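PDB 1Y2M: phenylalanine ammonia-lyase from Rhodosporidium toruloides, which catalyses the non-oxidative deamination of L-phenylalanine and L-tyrosine to trans-cinnamate and p-coumarate, releasing ammonium. Local coordinates for residues S339-H344 against D536-E541. Numbering follows the deposited sequence.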
# COMPACT_ATOMS: atom_id res chain seq x y z
N SER B 339 -15.46 -32.19 -23.13
CA SER B 339 -14.99 -31.20 -24.09
C SER B 339 -14.29 -31.88 -25.27
O SER B 339 -13.52 -32.80 -25.09
CB SER B 339 -14.01 -30.21 -23.46
OG SER B 339 -13.65 -29.20 -24.41
N ARG B 340 -14.59 -31.43 -26.49
CA ARG B 340 -13.83 -31.85 -27.66
C ARG B 340 -12.88 -30.75 -28.09
O ARG B 340 -12.21 -30.90 -29.09
CB ARG B 340 -14.78 -32.23 -28.80
CG ARG B 340 -15.63 -33.46 -28.48
CD ARG B 340 -16.66 -33.78 -29.56
NE ARG B 340 -16.04 -33.98 -30.87
CZ ARG B 340 -16.61 -33.70 -32.05
NH1 ARG B 340 -17.85 -33.19 -32.15
NH2 ARG B 340 -15.91 -33.93 -33.16
N PHE B 341 -12.76 -29.69 -27.31
CA PHE B 341 -11.75 -28.65 -27.53
C PHE B 341 -10.49 -28.92 -26.66
O PHE B 341 -9.36 -28.96 -27.14
CB PHE B 341 -12.26 -27.27 -27.13
CG PHE B 341 -13.23 -26.60 -28.08
CD1 PHE B 341 -12.91 -26.35 -29.42
CD2 PHE B 341 -14.45 -26.13 -27.60
CE1 PHE B 341 -13.78 -25.66 -30.25
CE2 PHE B 341 -15.34 -25.46 -28.46
CZ PHE B 341 -14.98 -25.20 -29.76
N ALA B 342 -10.71 -29.12 -25.38
CA ALA B 342 -9.60 -29.44 -24.45
C ALA B 342 -9.07 -30.83 -24.76
O ALA B 342 -9.85 -31.74 -25.12
CB ALA B 342 -10.06 -29.38 -23.02
N VAL B 343 -7.76 -30.99 -24.61
CA VAL B 343 -7.07 -32.28 -24.76
C VAL B 343 -7.08 -33.06 -23.43
O VAL B 343 -6.73 -32.52 -22.38
CB VAL B 343 -5.63 -32.04 -25.23
CG1 VAL B 343 -4.86 -33.34 -25.38
CG2 VAL B 343 -5.67 -31.25 -26.55
N HIS B 344 -7.52 -34.32 -23.50
CA HIS B 344 -7.71 -35.15 -22.30
C HIS B 344 -6.54 -36.08 -21.99
O HIS B 344 -6.02 -36.69 -22.91
CB HIS B 344 -9.02 -35.92 -22.44
CG HIS B 344 -10.21 -35.01 -22.47
ND1 HIS B 344 -10.74 -34.47 -21.32
CD2 HIS B 344 -10.90 -34.47 -23.50
CE1 HIS B 344 -11.73 -33.66 -21.65
NE2 HIS B 344 -11.86 -33.66 -22.97
N ASP B 536 -16.11 -19.63 -30.63
CA ASP B 536 -16.72 -19.65 -31.94
C ASP B 536 -15.67 -19.67 -33.06
O ASP B 536 -15.85 -20.36 -34.05
CB ASP B 536 -17.63 -18.43 -32.02
CG ASP B 536 -18.94 -18.64 -31.33
OD1 ASP B 536 -19.41 -19.82 -31.19
OD2 ASP B 536 -19.59 -17.62 -30.96
N LEU B 537 -14.59 -18.92 -32.91
CA LEU B 537 -13.52 -18.92 -33.94
C LEU B 537 -12.80 -20.26 -33.99
O LEU B 537 -12.40 -20.77 -35.08
CB LEU B 537 -12.54 -17.78 -33.70
CG LEU B 537 -13.13 -16.36 -33.91
CD1 LEU B 537 -12.10 -15.27 -33.48
CD2 LEU B 537 -13.58 -16.17 -35.34
N ARG B 538 -12.59 -20.84 -32.82
CA ARG B 538 -12.01 -22.17 -32.80
C ARG B 538 -12.91 -23.21 -33.46
O ARG B 538 -12.47 -24.12 -34.17
CB ARG B 538 -11.68 -22.60 -31.38
CG ARG B 538 -10.77 -23.83 -31.33
CD ARG B 538 -9.36 -23.54 -31.81
NE ARG B 538 -8.54 -22.88 -30.79
CZ ARG B 538 -7.29 -22.45 -30.98
NH1 ARG B 538 -6.76 -22.53 -32.20
NH2 ARG B 538 -6.61 -21.95 -29.99
N ALA B 539 -14.21 -23.07 -33.24
CA ALA B 539 -15.17 -24.00 -33.85
C ALA B 539 -15.14 -23.88 -35.38
O ALA B 539 -15.22 -24.93 -36.06
CB ALA B 539 -16.54 -23.76 -33.32
N ILE B 540 -15.04 -22.64 -35.90
CA ILE B 540 -14.85 -22.40 -37.34
C ILE B 540 -13.58 -23.10 -37.87
O ILE B 540 -13.60 -23.77 -38.91
CB ILE B 540 -14.81 -20.87 -37.65
CG1 ILE B 540 -16.20 -20.31 -37.51
CG2 ILE B 540 -14.28 -20.60 -39.04
CD1 ILE B 540 -16.24 -18.75 -37.42
N GLU B 541 -12.50 -22.97 -37.11
CA GLU B 541 -11.26 -23.66 -37.45
C GLU B 541 -11.48 -25.17 -37.53
O GLU B 541 -11.06 -25.81 -38.49
CB GLU B 541 -10.19 -23.37 -36.43
CG GLU B 541 -8.91 -24.15 -36.61
CD GLU B 541 -7.91 -23.91 -35.48
OE1 GLU B 541 -7.98 -22.88 -34.78
OE2 GLU B 541 -7.05 -24.79 -35.26
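Phe341 reaches from the loop 339-344 to helix 506-560 and meets it with the CD1-CE1-CZ side of its ring, at Arg538 and Ala539. The small apolar contact buries 115 Å². Ring atom CE1 of Phe341 lies 3.7 Å from CG of Arg538, while CZ of Phe341 stands 4.1 Å from CB of Ala539. The backbone N of Ala539 lies at the ring edge, near its plane; no hydrogen bond joins the two segments. Phe542 and Tyr657 also meet this ring, each with its plane turned by about 45°, and the Phe341 side chain also touches Glu302 of helix 273-303. With an alanine in place of Phe341, the methylenes of Arg538 and the methyl of Ala539 would probably lose their cover from the loop.

Arg538 gives the ring only its aliphatic root. CG is anti to the backbone N (chi1 -166°), which sets it against Phe341, and bends at the next two torsions lead the guanidinium away. There NH1 of Arg538 forms a salt bridge of 2.9 Å with OE1 of Glu541, close to the guanidinium plane and on the syn lone pair of the carboxylate. NE bonds the carbonyl of Ala303, NH1 also that of Arg450 and NH2 that of Asn449, so all three nitrogens are engaged.

On the loop side, OG of Ser339 accepts from the backbone N of Phe341 and from that of Ala342, each at 3.1 Å, making an ST turn and an ST motif; OG also hydrogen-bonds Glu302. Separately, NE2 of His344 donates to O of Ser339 at 2.8 Å, nearly in the imidazole plane, tying the loop across just before helix 345-348. From it one aromatic side chain packs onto a long helix of the mainly helical PAL/histidase fold, away from the substrate-binding residues.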